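Side-chain contacts in cupin 2 conserved barrel domain protein (Planctomyces limnophilus, PDB 4H7L), which is of unknown function but binds a copper(II) ion in a cupin-type beta barrel: residues 81-85 with 86-90; 97-100 with 101-104; 104-107 with 108-112. All blocks are in the same frame, centred on the assembly; numbering follows the deposited sequence.

Contact 1 of 3, residues 81-85 with 86-90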
loop_
_atom_site.group_PDB
_atom_site.type_symbol
_atom_site.label_atom_id
_atom_site.label_comp_id
_atom_site.label_asym_id
_atom_site.label_seq_id
_atom_site.Cartn_x
_atom_site.Cartn_y
_atom_site.Cartn_z
ATOM N N ILE B 81 1.747 13.044 -11.995
ATOM C CA ILE B 81 1.645 13.438 -10.604
ATOM C C ILE B 81 2.484 14.692 -10.447
ATOM O O ILE B 81 3.548 14.809 -11.053
ATOM C CB ILE B 81 2.143 12.331 -9.658
ATOM C CG1 ILE B 81 1.939 12.743 -8.201
ATOM C CG2 ILE B 81 3.609 12.022 -9.917
ATOM C CD1 ILE B 81 1.890 11.575 -7.250
ATOM N N GLU B 82 1.989 15.645 -9.667
ATOM C CA GLU B 82 2.717 16.882 -9.433
ATOM C C GLU B 82 3.207 16.926 -8.000
ATOM O O GLU B 82 2.415 16.846 -7.064
ATOM C CB GLU B 82 1.838 18.093 -9.737
ATOM C CG GLU B 82 1.546 18.267 -11.219
ATOM C CD GLU B 82 0.610 19.428 -11.505
ATOM O OE1 GLU B 82 0.138 20.071 -10.543
ATOM O OE2 GLU B 82 0.346 19.696 -12.696
ATOM N N LEU B 83 4.520 17.038 -7.836
ATOM C CA LEU B 83 5.130 17.103 -6.516
ATOM C C LEU B 83 5.922 18.398 -6.397
ATOM O O LEU B 83 6.874 18.627 -7.144
ATOM C CB LEU B 83 6.029 15.889 -6.288
ATOM C CG LEU B 83 5.299 14.545 -6.343
ATOM C CD1 LEU B 83 6.275 13.389 -6.467
ATOM C CD2 LEU B 83 4.436 14.374 -5.112
ATOM N N ASN B 84 5.511 19.250 -5.463
ATOM C CA ASN B 84 6.091 20.582 -5.321
ATOM C C ASN B 84 6.321 21.253 -6.671
ATOM O O ASN B 84 7.413 21.743 -6.953
ATOM C CB ASN B 84 7.402 20.527 -4.529
ATOM C CG ASN B 84 7.183 20.253 -3.049
ATOM O OD1 ASN B 84 6.180 20.671 -2.467
ATOM N ND2 ASN B 84 8.132 19.554 -2.432
ATOM N N GLY B 85 5.287 21.257 -7.506
ATOM C CA GLY B 85 5.314 21.988 -8.761
ATOM C C GLY B 85 6.047 21.302 -9.900
ATOM O O GLY B 85 6.147 21.855 -10.995
ATOM N N GLN B 86 6.558 20.101 -9.651
ATOM C CA GLN B 86 7.243 19.334 -10.684
ATOM C C GLN B 86 6.344 18.202 -11.163
ATOM O O GLN B 86 5.694 17.536 -10.360
ATOM C CB GLN B 86 8.557 18.771 -10.144
ATOM C CG GLN B 86 9.542 19.832 -9.689
ATOM C CD GLN B 86 10.001 20.712 -10.830
ATOM O OE1 GLN B 86 10.300 20.227 -11.920
ATOM N NE2 GLN B 86 10.049 22.015 -10.589
ATOM N N SER B 87 6.317 17.977 -12.471
ATOM C CA SER B 87 5.409 16.996 -13.055
ATOM C C SER B 87 6.136 15.724 -13.484
ATOM O O SER B 87 7.203 15.782 -14.089
ATOM C CB SER B 87 4.687 17.603 -14.256
ATOM O OG SER B 87 3.543 16.839 -14.591
ATOM N N TYR B 88 5.541 14.577 -13.165
ATOM C CA TYR B 88 6.089 13.281 -13.554
ATOM C C TYR B 88 4.986 12.368 -14.067
ATOM O O TYR B 88 3.898 12.328 -13.500
ATOM C CB TYR B 88 6.768 12.607 -12.364
ATOM C CG TYR B 88 7.845 13.442 -11.724
ATOM C CD1 TYR B 88 9.143 13.436 -12.220
ATOM C CD2 TYR B 88 7.568 14.236 -10.623
ATOM C CE1 TYR B 88 10.133 14.197 -11.634
ATOM C CE2 TYR B 88 8.551 15.006 -10.035
ATOM C CZ TYR B 88 9.831 14.978 -10.538
ATOM O OH TYR B 88 10.808 15.741 -9.948
ATOM N N PRO B 89 5.268 11.617 -15.138
ATOM C CA PRO B 89 4.280 10.697 -15.712
ATOM C C PRO B 89 4.002 9.487 -14.826
ATOM O O PRO B 89 4.912 8.964 -14.183
ATOM C CB PRO B 89 4.936 10.252 -17.021
ATOM C CG PRO B 89 6.394 10.446 -16.801
ATOM C CD PRO B 89 6.517 11.644 -15.919
ATOM N N LEU B 90 2.748 9.049 -14.802
ATOM C CA LEU B 90 2.378 7.844 -14.077
ATOM C C LEU B 90 2.626 6.613 -14.934
ATOM O O LEU B 90 2.336 6.614 -16.131
ATOM C CB LEU B 90 0.902 7.890 -13.691
ATOM C CG LEU B 90 0.482 9.069 -12.818
ATOM C CD1 LEU B 90 -1.023 9.054 -12.617
ATOM C CD2 LEU B 90 1.207 9.034 -11.483
#
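I81 overlaps the base of the Y88 side chain, with I81 CG2 4.0 Å from Y88 CB. With CG1 swung anti to the backbone N (chi1 -176°), CG2 takes the place between N and the carbonyl carbon, and this is the branch that meets Y88. L90 reaches I81 by its CD2 methyl, 3.9 Å from I81 CB. L83 brings CD1 obliquely to the ring of Y88, 4.4 Å from Y88 CD2. The I81–Y88 and L83–Q86 pairs put these four side chains on one face of the hairpin. M19 of the second subunit packs on I81, L83 and Y88.

The pair is a tight antiparallel hairpin of the cupin fold, closed by a type I' turn from L83 to Q86 with N84 and G85 at the corner. Two reciprocal backbone pairs hold it. I81 N donates to Y88 O at 2.7 Å, and Y88 N returns a bond to I81 O at 2.9 Å. Next to the turn, L83 N donates to Q86 O at 2.8 Å. The return bond runs from Q86 N to L83 O at 2.9 Å.

E82 and S87 occupy the other face, where E82 CG passes 4.2 Å from S87 OG. The E82 chain runs on, extended, and OE1 forms a salt bridge with R105. At the corner, N84 OD1 accepts a hydrogen bond from R103 N.

Contact 2 of 3, residues 97-100 with 101-104. With CU (copper (II) ion), chain D.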
loop_
_atom_site.group_PDB
_atom_site.type_symbol
_atom_site.label_atom_id
_atom_site.label_comp_id
_atom_site.label_asym_id
_atom_site.label_seq_id
_atom_site.Cartn_x
_atom_site.Cartn_y
_atom_site.Cartn_z
ATOM N N SER B 97 6.357 8.181 -2.746
ATOM C CA SER B 97 6.372 8.530 -1.339
ATOM C C SER B 97 6.226 10.034 -1.199
ATOM O O SER B 97 7.020 10.797 -1.752
ATOM C CB SER B 97 7.684 8.072 -0.703
ATOM O OG SER B 97 7.862 8.650 0.576
ATOM N N ILE B 98 5.207 10.456 -0.458
ATOM C CA ILE B 98 4.905 11.870 -0.298
ATOM C C ILE B 98 4.943 12.256 1.173
ATOM O O ILE B 98 3.949 12.119 1.881
ATOM C CB ILE B 98 3.522 12.201 -0.869
ATOM C CG1 ILE B 98 3.431 11.715 -2.318
ATOM C CG2 ILE B 98 3.252 13.702 -0.777
ATOM C CD1 ILE B 98 2.045 11.826 -2.923
ATOM N N PRO B 99 6.105 12.727 1.642
ATOM C CA PRO B 99 6.246 13.175 3.029
ATOM C C PRO B 99 5.352 14.367 3.320
ATOM O O PRO B 99 4.854 14.998 2.393
ATOM C CB PRO B 99 7.721 13.591 3.124
ATOM C CG PRO B 99 8.397 12.928 1.988
ATOM C CD PRO B 99 7.378 12.777 0.905
ATOM N N PRO B 100 5.149 14.677 4.605
ATOM C CA PRO B 100 4.360 15.857 4.968
ATOM C C PRO B 100 4.951 17.116 4.340
ATOM O O PRO B 100 6.159 17.178 4.143
ATOM C CB PRO B 100 4.480 15.907 6.495
ATOM C CG PRO B 100 4.817 14.499 6.903
ATOM C CD PRO B 100 5.634 13.938 5.783
ATOM N N LEU B 101 4.100 18.083 4.010
ATOM C CA LEU B 101 4.524 19.384 3.488
ATOM C C LEU B 101 4.784 19.380 1.986
ATOM O O LEU B 101 4.860 20.439 1.366
ATOM C CB LEU B 101 5.739 19.933 4.242
ATOM C CG LEU B 101 5.511 20.193 5.733
ATOM C CD1 LEU B 101 6.545 21.173 6.262
ATOM C CD2 LEU B 101 4.098 20.706 6.002
ATOM N N VAL B 102 4.901 18.198 1.391
ATOM C CA VAL B 102 5.062 18.114 -0.053
ATOM C C VAL B 102 3.733 18.384 -0.753
ATOM O O VAL B 102 2.804 17.587 -0.655
ATOM C CB VAL B 102 5.589 16.735 -0.482
ATOM C CG1 VAL B 102 5.486 16.569 -1.991
ATOM C CG2 VAL B 102 7.025 16.554 -0.019
ATOM N N ARG B 103 3.639 19.517 -1.446
ATOM C CA ARG B 103 2.451 19.830 -2.235
ATOM C C ARG B 103 2.292 18.779 -3.323
ATOM O O ARG B 103 3.261 18.417 -3.985
ATOM C CB ARG B 103 2.565 21.215 -2.873
ATOM C CG ARG B 103 2.159 22.371 -1.971
ATOM C CD ARG B 103 3.048 22.504 -0.739
ATOM N NE ARG B 103 2.723 23.710 0.022
ATOM C CZ ARG B 103 3.207 24.008 1.227
ATOM N NH1 ARG B 103 4.046 23.190 1.848
ATOM N NH2 ARG B 103 2.840 25.132 1.821
ATOM N N HIS B 104 1.074 18.286 -3.513
ATOM C CA HIS B 104 0.862 17.208 -4.468
ATOM C C HIS B 104 -0.560 17.137 -4.999
ATOM O O HIS B 104 -1.506 17.592 -4.355
ATOM C CB HIS B 104 1.241 15.855 -3.845
ATOM C CG HIS B 104 0.400 15.468 -2.667
ATOM N ND1 HIS B 104 0.582 16.011 -1.414
ATOM C CD2 HIS B 104 -0.623 14.585 -2.549
ATOM C CE1 HIS B 104 -0.294 15.487 -0.575
ATOM N NE2 HIS B 104 -1.040 14.621 -1.238
HETATM CU CU CU D . -2.851 13.800 -0.194
#
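I98 lies over one face of the H104 ring, and H104 NE2 binds the copper ion at 2.2 Å. Two atoms of I98 do the covering. CG2, placed anti to its own backbone N, stands 3.6 Å from H104 ND1, offset toward the rim in a CH-pi contact. CD1 lies over the same face, nearer the carbon side, 3.9 Å from H104 CD2. With CG of H104 between its backbone N and carbonyl carbon (chi1 63°), the ring turns ND1 to V102 O and NE2 to the copper.

The ring is held at both nitrogens. While NE2 meets the metal, ND1 donates to V102 O at 2.8 Å. This bond is nearly straight (166° at the hydrogen) and lies close to the ring plane and in the carbonyl plane. Metal and backbone carbonyl together would limit rotation of the imidazole.

V102 is the last residue of a type II turn that begins at P99. Its CG1 meets I98 CG2 at 3.8 Å, the side chains crossing at about a right angle. Its CG2 packs on P99 CD at 3.9 Å. A weak hydrogen bond, V102 N to P99 O at 3.4 Å, closes the turn. L101 sits within it with positive phi (84°). R103 NH1 bonds L101 O at 2.9 Å, on a lone pair and in the guanidinium plane. R103 NE forms a salt bridge with D128, and the guanidinium also makes a cation-pi contact with Y62.

H61, H63 and E68 complete the copper site. Three histidines and one glutamate are the classic cupin metal set. H61, H63 and E68 fit the first cupin motif, and the stretch from P99 to H104 probably corresponds to the second.

Contact 3 of 3, residues 104-107 with 108-112. With CU (copper (II) ion), chain D.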
loop_
_atom_site.group_PDB
_atom_site.type_symbol
_atom_site.label_atom_id
_atom_site.label_comp_id
_atom_site.label_asym_id
_atom_site.label_seq_id
_atom_site.Cartn_x
_atom_site.Cartn_y
_atom_site.Cartn_z
ATOM N N HIS B 104 1.074 18.286 -3.513
ATOM C CA HIS B 104 0.862 17.208 -4.468
ATOM C C HIS B 104 -0.560 17.137 -4.999
ATOM O O HIS B 104 -1.506 17.592 -4.355
ATOM C CB HIS B 104 1.241 15.855 -3.845
ATOM C CG HIS B 104 0.400 15.468 -2.667
ATOM N ND1 HIS B 104 0.582 16.011 -1.414
ATOM C CD2 HIS B 104 -0.623 14.585 -2.549
ATOM C CE1 HIS B 104 -0.294 15.487 -0.575
ATOM N NE2 HIS B 104 -1.040 14.621 -1.238
ATOM N N ARG B 105 -0.689 16.560 -6.191
ATOM C CA ARG B 105 -1.980 16.199 -6.762
ATOM C C ARG B 105 -1.758 15.361 -8.010
ATOM O O ARG B 105 -0.680 15.391 -8.601
ATOM C CB ARG B 105 -2.791 17.434 -7.130
ATOM C CG ARG B 105 -2.173 18.250 -8.240
ATOM C CD ARG B 105 -3.203 19.104 -8.940
ATOM N NE ARG B 105 -2.565 20.001 -9.892
ATOM C CZ ARG B 105 -3.128 21.091 -10.395
ATOM N NH1 ARG B 105 -4.356 21.439 -10.037
ATOM N NH2 ARG B 105 -2.454 21.842 -11.255
ATOM N N ILE B 106 -2.782 14.614 -8.407
ATOM C CA ILE B 106 -2.728 13.841 -9.638
ATOM C C ILE B 106 -3.501 14.552 -10.748
ATOM O O ILE B 106 -4.488 15.240 -10.497
ATOM C CB ILE B 106 -3.265 12.418 -9.425
ATOM C CG1 ILE B 106 -2.224 11.592 -8.672
ATOM C CG2 ILE B 106 -3.585 11.758 -10.759
ATOM C CD1 ILE B 106 -2.681 10.202 -8.304
ATOM N N VAL B 107 -3.027 14.385 -11.976
ATOM C CA VAL B 107 -3.615 15.045 -13.133
ATOM C C VAL B 107 -3.951 13.984 -14.167
ATOM O O VAL B 107 -3.092 13.187 -14.541
ATOM C CB VAL B 107 -2.638 16.073 -13.728
ATOM C CG1 VAL B 107 -3.202 16.684 -15.000
ATOM C CG2 VAL B 107 -2.328 17.154 -12.701
ATOM N N GLY B 108 -5.200 13.970 -14.620
ATOM C CA GLY B 108 -5.679 12.915 -15.496
ATOM C C GLY B 108 -6.223 11.764 -14.672
ATOM O O GLY B 108 -6.077 11.751 -13.451
ATOM N N GLU B 109 -6.842 10.789 -15.330
ATOM C CA GLU B 109 -7.486 9.694 -14.617
ATOM C C GLU B 109 -6.480 8.634 -14.176
ATOM O O GLU B 109 -5.447 8.435 -14.812
ATOM C CB GLU B 109 -8.575 9.062 -15.479
ATOM C CG GLU B 109 -9.705 10.020 -15.825
ATOM C CD GLU B 109 -11.044 9.320 -15.989
ATOM O OE1 GLU B 109 -11.240 8.252 -15.372
ATOM O OE2 GLU B 109 -11.901 9.840 -16.736
ATOM N N ALA B 110 -6.796 7.954 -13.079
ATOM C CA ALA B 110 -5.906 6.942 -12.524
ATOM C C ALA B 110 -6.580 6.156 -11.401
ATOM O O ALA B 110 -7.562 6.605 -10.812
ATOM C CB ALA B 110 -4.632 7.594 -12.008
ATOM N N THR B 111 -6.043 4.974 -11.119
ATOM C CA THR B 111 -6.466 4.176 -9.977
ATOM C C THR B 111 -5.248 3.905 -9.102
ATOM O O THR B 111 -4.219 3.440 -9.590
ATOM C CB THR B 111 -7.069 2.833 -10.413
ATOM O OG1 THR B 111 -8.110 3.058 -11.372
ATOM C CG2 THR B 111 -7.630 2.085 -9.211
ATOM N N ILE B 112 -5.356 4.190 -7.810
ATOM C CA ILE B 112 -4.213 4.034 -6.929
ATOM C C ILE B 112 -4.561 3.357 -5.612
ATOM O O ILE B 112 -5.720 3.324 -5.199
ATOM C CB ILE B 112 -3.568 5.393 -6.609
ATOM C CG1 ILE B 112 -4.524 6.264 -5.793
ATOM C CG2 ILE B 112 -3.174 6.107 -7.890
ATOM C CD1 ILE B 112 -3.818 7.216 -4.861
HETATM CU CU CU D . -2.851 13.800 -0.194
#
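T111 OG1 is gripped by two groups, hydrogen-bonding with both Q53 OE1 and D74 OD2, while the residues on either side of it, A110 and I112, turn toward I106. The two segments form the connection between the two sheets of the cupin barrel. Strand 104-107 belongs to the small three-stranded sheet, and strand 110-117 belongs to the larger one. No hydrogen bond joins the two segments. Their contact is apolar and rests on I106.

I106 uses two methyls. CD1 reaches I112 CG2 at 4.1 Å, and the two side chains lie alongside each other, pointing opposite ways. CG2 is the branch anti to the backbone N of I106, and it faces the start of the next strand. There it lies 4.5 Å from A110 CB, a loose contact. I54 of strand 48-54 packs on both I106 and A110. Y70 of strand 67-72 packs on I106 and I112.

The chain turns between the sheets at G108, where phi is positive (89°) and psi extended (172°). A CB at these backbone angles would run into V107 O. V107 points away from this interior and packs on T80 and E82. G108 O comes 3.7 Å from I106 CG2.

Overall arrangement
Contacts 1, 2 and 3 follow one another along the chain. Contacts 2 and 3 share H104, one of the four copper ligands. The hairpin of contact 1 lies beside strand 104-107 of contact 3, its neighbour in the small sheet. The salt bridge from E82 OE1 to R105 NE, 2.8 Å long, ties the two together. At the turn, N84 N is 2.8 Å from R103 O, a probable hydrogen bond to contact 2. L83 CD2 packs 3.7 Å from H104 CB and so forms a second shell behind the ligand. The I81 side chain is about 9 Å from copper. Contacts 1 and 2 also touch the second subunit, whereas contact 3 does not.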